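Local coordinates for nucleoside diphosphate kinase (Encephalitozoon cuniculi, PDB 3MPD), which probably transfers the gamma phosphate of ATP to nucleoside diphosphates by a ping-pong mechanism, through a phosphorylated histidine intermediate, at residues F9-P14 with E50-H55; R46-T51 with K132-D137; T95-A100 with V111-N116. One frame throughout, in Å; residues are numbered along the deposited sequence.

Overall arrangement
The chain carries a four-stranded antiparallel sheet flanked by helices. Interactions 1 and 2 lie on the same side of the chain's centre, with centres about 8 Å apart. Both use helix 46-52: interaction 1 sets its C-terminal end against strand 7-12, and interaction 2 packs it on the end of helix 124-134. Interaction 3 joins two loops on either side of helix 105-109, its centre about 16 Å from that of interaction 1 and 24 Å from that of interaction 2. Along the chain, interaction 2 begins where interaction 1 ends, and both segments of interaction 3 fall between those of interaction 2. Lys13 and Asn116 meet, linking interactions 1 and 3 at the probable nucleotide site.

Interaction 1: residues F9-P14 with E50-H55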
# COMPACT_ATOMS: atom_id res chain seq x y z
N PHE A 9 -4.84 12.13 5.06
CA PHE A 9 -4.70 10.83 5.66
C PHE A 9 -5.86 9.95 5.21
O PHE A 9 -7.02 10.31 5.38
CB PHE A 9 -4.66 10.92 7.20
CG PHE A 9 -4.51 9.60 7.86
CD1 PHE A 9 -3.30 8.90 7.77
CD2 PHE A 9 -5.57 9.03 8.55
CE1 PHE A 9 -3.15 7.65 8.34
CE2 PHE A 9 -5.43 7.78 9.16
CZ PHE A 9 -4.22 7.08 9.04
N ILE A 10 -5.52 8.81 4.64
CA ILE A 10 -6.53 7.90 4.08
C ILE A 10 -6.31 6.54 4.73
O ILE A 10 -5.21 5.99 4.65
CB ILE A 10 -6.36 7.72 2.56
CG1 ILE A 10 -6.36 9.08 1.82
CG2 ILE A 10 -7.44 6.77 1.99
CD1 ILE A 10 -7.69 9.93 1.93
N MET A 11 -7.36 5.98 5.31
CA MET A 11 -7.21 4.71 6.00
C MET A 11 -8.30 3.76 5.55
O MET A 11 -9.50 4.06 5.68
CB MET A 11 -7.25 4.94 7.51
CG MET A 11 -7.16 3.68 8.35
SD MET A 11 -7.06 4.09 10.12
CE MET A 11 -8.51 5.12 10.39
N ILE A 12 -7.88 2.61 5.01
CA ILE A 12 -8.82 1.56 4.64
C ILE A 12 -9.23 0.81 5.91
O ILE A 12 -8.36 0.28 6.62
CB ILE A 12 -8.24 0.57 3.61
CG1 ILE A 12 -7.74 1.33 2.37
CG2 ILE A 12 -9.28 -0.56 3.26
CD1 ILE A 12 -7.19 0.41 1.25
N LYS A 13 -10.55 0.77 6.16
CA LYS A 13 -11.10 0.23 7.42
C LYS A 13 -11.04 -1.30 7.39
O LYS A 13 -11.00 -1.89 6.30
CB LYS A 13 -12.55 0.73 7.62
CG LYS A 13 -12.63 2.26 7.73
CD LYS A 13 -13.97 2.73 8.30
CE LYS A 13 -13.87 4.22 8.64
NZ LYS A 13 -15.25 4.75 8.86
N PRO A 14 -11.05 -1.94 8.58
CA PRO A 14 -10.71 -3.37 8.67
C PRO A 14 -11.55 -4.28 7.77
O PRO A 14 -11.02 -5.21 7.20
CB PRO A 14 -11.00 -3.70 10.16
CG PRO A 14 -10.84 -2.40 10.87
CD PRO A 14 -11.37 -1.37 9.91
N GLU A 50 -9.51 6.44 19.98
CA GLU A 50 -10.17 7.44 20.83
C GLU A 50 -9.62 8.86 20.58
O GLU A 50 -10.37 9.83 20.63
CB GLU A 50 -10.06 7.04 22.32
CG GLU A 50 -10.86 5.75 22.61
CD GLU A 50 -10.73 5.19 24.03
OE1 GLU A 50 -9.89 5.67 24.83
OE2 GLU A 50 -11.49 4.25 24.34
N THR A 51 -8.33 8.96 20.32
CA THR A 51 -7.71 10.24 19.93
C THR A 51 -8.14 10.64 18.52
O THR A 51 -8.57 11.77 18.30
CB THR A 51 -6.18 10.16 19.99
OG1 THR A 51 -5.80 9.67 21.27
CG2 THR A 51 -5.54 11.54 19.73
N HIS A 52 -8.00 9.72 17.57
CA HIS A 52 -8.45 9.92 16.18
C HIS A 52 -9.90 10.43 16.11
O HIS A 52 -10.20 11.38 15.38
CB HIS A 52 -8.30 8.64 15.35
CG HIS A 52 -8.69 8.79 13.91
ND1 HIS A 52 -7.78 9.01 12.90
CD2 HIS A 52 -9.91 8.74 13.31
CE1 HIS A 52 -8.41 9.10 11.74
NE2 HIS A 52 -9.71 8.94 11.97
N TYR A 53 -10.78 9.81 16.89
CA TYR A 53 -12.20 10.16 16.88
C TYR A 53 -12.66 10.98 18.10
O TYR A 53 -13.84 10.91 18.47
CB TYR A 53 -13.07 8.89 16.71
CG TYR A 53 -12.96 8.23 15.33
CD1 TYR A 53 -13.44 8.87 14.17
CD2 TYR A 53 -12.36 6.97 15.19
CE1 TYR A 53 -13.34 8.26 12.88
CE2 TYR A 53 -12.25 6.35 13.91
CZ TYR A 53 -12.75 7.00 12.77
OH TYR A 53 -12.62 6.39 11.53
N SER A 54 -11.76 11.78 18.69
CA SER A 54 -12.09 12.56 19.91
C SER A 54 -13.28 13.51 19.72
O SER A 54 -14.07 13.71 20.64
CB SER A 54 -10.87 13.33 20.43
OG SER A 54 -10.35 14.18 19.42
N HIS A 55 -13.41 14.06 18.51
CA HIS A 55 -14.56 14.90 18.16
C HIS A 55 -15.90 14.14 18.20
O HIS A 55 -16.96 14.76 18.22
CB HIS A 55 -14.35 15.60 16.79
CG HIS A 55 -14.13 14.65 15.64
ND1 HIS A 55 -12.95 13.95 15.45
CD2 HIS A 55 -14.93 14.33 14.59
CE1 HIS A 55 -13.04 13.22 14.35
NE2 HIS A 55 -14.23 13.44 13.80
O HOH W 1 -14.14 7.48 9.72
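Tyr53 OH and Lys13 NZ meet through a shared water, and the shortest polar link of the contact is the one from Tyr53 OH to that water, at 2.6 Å. The water sits at the edge of the phenol, in the ring plane, and accepts from Lys13 NZ at 3.1 Å. Lys13 NZ and Tyr53 OH do not bond directly; the closest direct approach is Lys13 CE to Tyr53 OH, 3.8 Å. Lys13 gets there because its chain is extended beyond CG, which carries the ammonium across to the phenol; NZ also bonds OD1 of Asn116, so a second partner fixes its position.

Deeper in, His52 faces the strand. Its CG lies anti to the backbone N (chi1 -178°), and the imidazole thereby reaches out from the helix end. Met11 CE lies over one face of that ring, 4.2 Å from His52 CE1, while Phe9 CE2 approaches the same CE1 obliquely, also at 4.2 Å. At its rim the imidazole places CD2 over the face of the Tyr53 ring, 3.2 Å above the ring centre, a close fit that would limit how either ring can turn. Trp134 NE1 donates a hydrogen bond to His52 ND1, which fixes the rotation of the imidazole further.

Where the helix ends, Thr51 O is gripped by Ser54 N and Ser54 OG, both at 3.2 Å and from the same face of the carbonyl plane, with Lys129 NZ as a further partner. His52 stacks edge-to-face with His119, the probable phosphohistidine, and Lys13 is a probable ATP ligand. The placing of strand 7-12 and the end of helix 46-52 beside His119 is consistent with the active site of NDP kinases, which have a ferredoxin-like fold.

Interaction 2: residues R46-T51 with K132-D137; sequences REVLET and KLWIGD
This is an apolar helix-to-helix contact without hydrogen bonds across it, joining helix 46-52 to the C-terminal end of helix 124-134, and its defining element is a CH-pi interaction between Val48 and Trp134. Val48 CG2 stands 4.0 Å from the centroid of the six-membered ring of Trp134 and only 7° off the ring normal, so the methyl sits squarely over the face. CG2 is the branch that does the touching because it lies anti to the backbone N, leaving CG1 between N and the carbonyl carbon (chi1 61°). The same methyl also presses on Leu133, with Val48 CG2 to Leu133 CG at 3.6 Å.

Leu49 meets the indole differently: its CD2 comes to the edge, near the ring plane, 3.8 Å from Trp134 CH2. Valine and leucine thus take a face and a rim of one ring, which would restrict its tilt. Next to this, Thr51 turns its methyl to the partner, CG2 lying 3.9 Å from Leu133 CD1, while OG1 points back to Glu47 O at 3.0 Å. Thr51 N reaches that carbonyl from the opposite face of its plane.

Beyond the two segments, Phe9 of strand 7-12 stacks on the indole face remote from Val48, Met11 of that strand touches Trp134 too, and Leu49 continues onto Val66 and Met69 of helix 62-69.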
# COMPACT_ATOMS: atom_id res chain seq x y z
N ARG A 46 -6.79 0.80 20.96
CA ARG A 46 -7.96 1.52 21.47
C ARG A 46 -7.71 3.03 21.72
O ARG A 46 -8.50 3.87 21.30
CB ARG A 46 -8.49 0.85 22.73
CG ARG A 46 -9.62 1.61 23.40
CD ARG A 46 -10.01 0.93 24.69
NE ARG A 46 -10.59 -0.38 24.40
CZ ARG A 46 -11.83 -0.57 23.94
NH1 ARG A 46 -12.65 0.47 23.76
NH2 ARG A 46 -12.26 -1.80 23.70
N GLU A 47 -6.58 3.33 22.36
CA GLU A 47 -6.22 4.70 22.74
C GLU A 47 -6.03 5.58 21.51
O GLU A 47 -6.50 6.71 21.49
CB GLU A 47 -4.94 4.72 23.60
CG GLU A 47 -4.81 3.55 24.58
CD GLU A 47 -4.21 2.29 23.94
OE1 GLU A 47 -4.99 1.34 23.67
OE2 GLU A 47 -2.97 2.25 23.70
N VAL A 48 -5.31 5.07 20.51
CA VAL A 48 -5.16 5.81 19.26
C VAL A 48 -6.51 6.12 18.57
O VAL A 48 -6.72 7.24 18.12
CB VAL A 48 -4.16 5.14 18.28
CG1 VAL A 48 -4.60 3.75 17.90
CG2 VAL A 48 -3.98 5.98 17.01
N LEU A 49 -7.43 5.15 18.53
CA LEU A 49 -8.76 5.36 17.94
C LEU A 49 -9.57 6.45 18.65
O LEU A 49 -10.20 7.29 18.00
CB LEU A 49 -9.55 4.06 17.89
CG LEU A 49 -9.06 3.07 16.83
CD1 LEU A 49 -9.72 1.74 17.04
CD2 LEU A 49 -9.30 3.59 15.41
N GLU A 50 -9.51 6.44 19.98
CA GLU A 50 -10.17 7.44 20.83
C GLU A 50 -9.62 8.86 20.58
O GLU A 50 -10.37 9.83 20.63
CB GLU A 50 -10.06 7.04 22.32
CG GLU A 50 -10.86 5.75 22.61
CD GLU A 50 -10.73 5.19 24.03
OE1 GLU A 50 -9.89 5.67 24.83
OE2 GLU A 50 -11.49 4.25 24.34
N THR A 51 -8.33 8.96 20.32
CA THR A 51 -7.71 10.24 19.93
C THR A 51 -8.14 10.64 18.52
O THR A 51 -8.57 11.77 18.30
CB THR A 51 -6.18 10.16 19.99
OG1 THR A 51 -5.80 9.67 21.27
CG2 THR A 51 -5.54 11.54 19.73
N LYS A 132 0.38 12.58 12.11
CA LYS A 132 1.28 12.46 13.27
C LYS A 132 0.84 11.37 14.23
O LYS A 132 1.66 10.72 14.86
CB LYS A 132 1.41 13.80 14.02
CG LYS A 132 2.00 14.95 13.20
CD LYS A 132 1.99 16.27 13.99
CE LYS A 132 1.67 17.46 13.07
NZ LYS A 132 0.93 18.53 13.82
N LEU A 133 -0.47 11.16 14.34
CA LEU A 133 -1.02 10.13 15.22
C LEU A 133 -0.71 8.72 14.72
O LEU A 133 -0.23 7.88 15.48
CB LEU A 133 -2.53 10.33 15.35
CG LEU A 133 -3.28 9.44 16.33
CD1 LEU A 133 -2.75 9.60 17.79
CD2 LEU A 133 -4.77 9.75 16.22
N TRP A 134 -0.95 8.47 13.43
CA TRP A 134 -0.84 7.12 12.87
C TRP A 134 0.49 6.77 12.21
O TRP A 134 0.88 5.59 12.20
CB TRP A 134 -1.93 6.92 11.80
CG TRP A 134 -3.31 6.89 12.33
CD1 TRP A 134 -4.17 7.95 12.44
CD2 TRP A 134 -4.02 5.76 12.80
NE1 TRP A 134 -5.37 7.54 12.94
CE2 TRP A 134 -5.31 6.19 13.18
CE3 TRP A 134 -3.69 4.40 12.94
CZ2 TRP A 134 -6.27 5.32 13.67
CZ3 TRP A 134 -4.64 3.54 13.44
CH2 TRP A 134 -5.92 4.00 13.80
N ILE A 135 1.16 7.76 11.62
CA ILE A 135 2.34 7.52 10.77
C ILE A 135 3.61 8.03 11.43
O ILE A 135 4.58 7.28 11.54
CB ILE A 135 2.20 8.19 9.37
CG1 ILE A 135 0.91 7.78 8.68
CG2 ILE A 135 3.40 7.86 8.50
CD1 ILE A 135 0.88 6.32 8.26
N GLY A 136 3.62 9.29 11.84
CA GLY A 136 4.79 9.87 12.52
C GLY A 136 5.05 11.28 12.03
O GLY A 136 4.33 11.80 11.18
N ASP A 137 6.10 11.91 12.57
CA ASP A 137 6.40 13.30 12.23
C ASP A 137 7.42 13.42 11.10
O ASP A 137 7.79 14.54 10.72
CB ASP A 137 6.93 14.09 13.44
CG ASP A 137 6.98 13.27 14.70
OD1 ASP A 137 5.90 12.86 15.20
OD2 ASP A 137 8.10 13.04 15.20

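Interaction 3: residues T95-A100 with V111-N116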
# COMPACT_ATOMS: atom_id res chain seq x y z
N THR A 95 -20.71 10.20 4.25
CA THR A 95 -20.58 9.29 5.36
C THR A 95 -21.48 8.05 5.20
O THR A 95 -21.01 6.92 5.32
CB THR A 95 -20.93 10.02 6.67
OG1 THR A 95 -19.98 11.07 6.86
CG2 THR A 95 -20.90 9.05 7.86
N ASN A 96 -22.76 8.26 4.93
CA ASN A 96 -23.70 7.18 4.71
C ASN A 96 -23.64 6.73 3.24
O ASN A 96 -24.00 7.51 2.34
CB ASN A 96 -25.13 7.60 5.12
CG ASN A 96 -26.13 6.44 5.07
OD1 ASN A 96 -25.89 5.43 4.43
ND2 ASN A 96 -27.27 6.61 5.74
N PRO A 97 -23.21 5.48 2.99
CA PRO A 97 -23.11 5.02 1.59
C PRO A 97 -24.42 5.10 0.81
O PRO A 97 -24.36 5.26 -0.42
CB PRO A 97 -22.63 3.55 1.72
CG PRO A 97 -21.92 3.52 3.07
CD PRO A 97 -22.78 4.43 3.94
N GLN A 98 -25.58 5.02 1.47
CA GLN A 98 -26.88 5.20 0.74
C GLN A 98 -27.00 6.60 0.15
O GLN A 98 -27.70 6.81 -0.84
CB GLN A 98 -28.14 5.00 1.63
CG GLN A 98 -28.14 3.95 2.69
CD GLN A 98 -29.40 4.04 3.60
OE1 GLN A 98 -29.37 4.62 4.71
NE2 GLN A 98 -30.53 3.47 3.12
N ALA A 99 -26.33 7.57 0.76
CA ALA A 99 -26.39 8.95 0.25
C ALA A 99 -25.23 9.30 -0.69
O ALA A 99 -25.32 10.30 -1.41
CB ALA A 99 -26.49 9.98 1.42
N ALA A 100 -24.17 8.49 -0.70
CA ALA A 100 -22.97 8.77 -1.54
C ALA A 100 -23.29 8.51 -3.02
O ALA A 100 -24.04 7.59 -3.36
CB ALA A 100 -21.81 7.90 -1.11
N VAL A 111 -22.27 -0.30 2.25
CA VAL A 111 -23.69 -0.45 2.60
C VAL A 111 -24.09 0.30 3.88
O VAL A 111 -25.12 1.00 3.91
CB VAL A 111 -24.14 -1.95 2.59
CG1 VAL A 111 -25.58 -2.09 3.11
CG2 VAL A 111 -24.06 -2.50 1.19
N SER A 112 -23.32 0.15 4.95
CA SER A 112 -23.66 0.81 6.21
C SER A 112 -22.74 1.98 6.58
O SER A 112 -21.61 2.07 6.10
CB SER A 112 -23.69 -0.25 7.34
OG SER A 112 -22.37 -0.70 7.53
N THR A 113 -23.23 2.87 7.45
CA THR A 113 -22.43 3.98 7.97
C THR A 113 -21.23 3.55 8.80
O THR A 113 -20.19 4.24 8.78
CB THR A 113 -23.27 4.99 8.76
OG1 THR A 113 -23.83 4.38 9.96
CG2 THR A 113 -24.38 5.49 7.89
N GLY A 114 -21.36 2.43 9.52
CA GLY A 114 -20.25 1.89 10.35
C GLY A 114 -19.17 1.15 9.55
O GLY A 114 -17.99 1.19 9.90
N LYS A 115 -19.57 0.51 8.46
CA LYS A 115 -18.62 -0.17 7.59
C LYS A 115 -18.58 0.52 6.26
O LYS A 115 -18.87 -0.07 5.21
CB LYS A 115 -18.98 -1.64 7.52
CG LYS A 115 -18.68 -2.26 8.88
CD LYS A 115 -19.47 -3.46 9.16
CE LYS A 115 -19.40 -3.73 10.67
NZ LYS A 115 -18.81 -5.05 10.86
N ASN A 116 -18.22 1.79 6.31
CA ASN A 116 -18.25 2.62 5.11
C ASN A 116 -16.85 2.71 4.48
O ASN A 116 -16.50 3.73 3.96
CB ASN A 116 -18.86 3.98 5.42
CG ASN A 116 -18.02 4.80 6.39
OD1 ASN A 116 -17.02 4.33 6.96
ND2 ASN A 116 -18.43 6.05 6.57
O HOH W 2 -26.27 2.74 5.38
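Two loops of the probable ATP site meet here, the one after helix 84-92 and the one between helix 105-109 and strand 118-120, and Thr95 and Asn116, both probable ATP ligands, make the hydrogen bond between them. Asn116 ND2 donates to Thr95 O at 3.0 Å with an N-H...O angle of 172°; the donor lies in the carbonyl plane of Thr95, on a lone pair, and the acceptor lies 5° from the amide plane. OD1 of Asn116 accepts a hydrogen bond from Lys13 NZ, so the amide is held at both its N and its O.

Pro97 lays its ring against the other loop: CG is 3.4 Å from Ser112 O and 3.9 Å from Asn116 CB. Both segments belong to the region known in NDP kinases as the Kpn loop, which borders the nucleotide pocket. Within it Asn96 forms an Asx turn, OD1 accepting from Gln98 N from 44° above the carbonyl plane. The Asn96 amide also backs onto Thr113, whose CG2 is equally far, 3.8 Å, from Asn96 OD1 and ND2. A water donates to Asn96 OD1 and to Val111 O, its oxygen 2.6 Å from Val111 O, bridging the loops at the far end from Asn116.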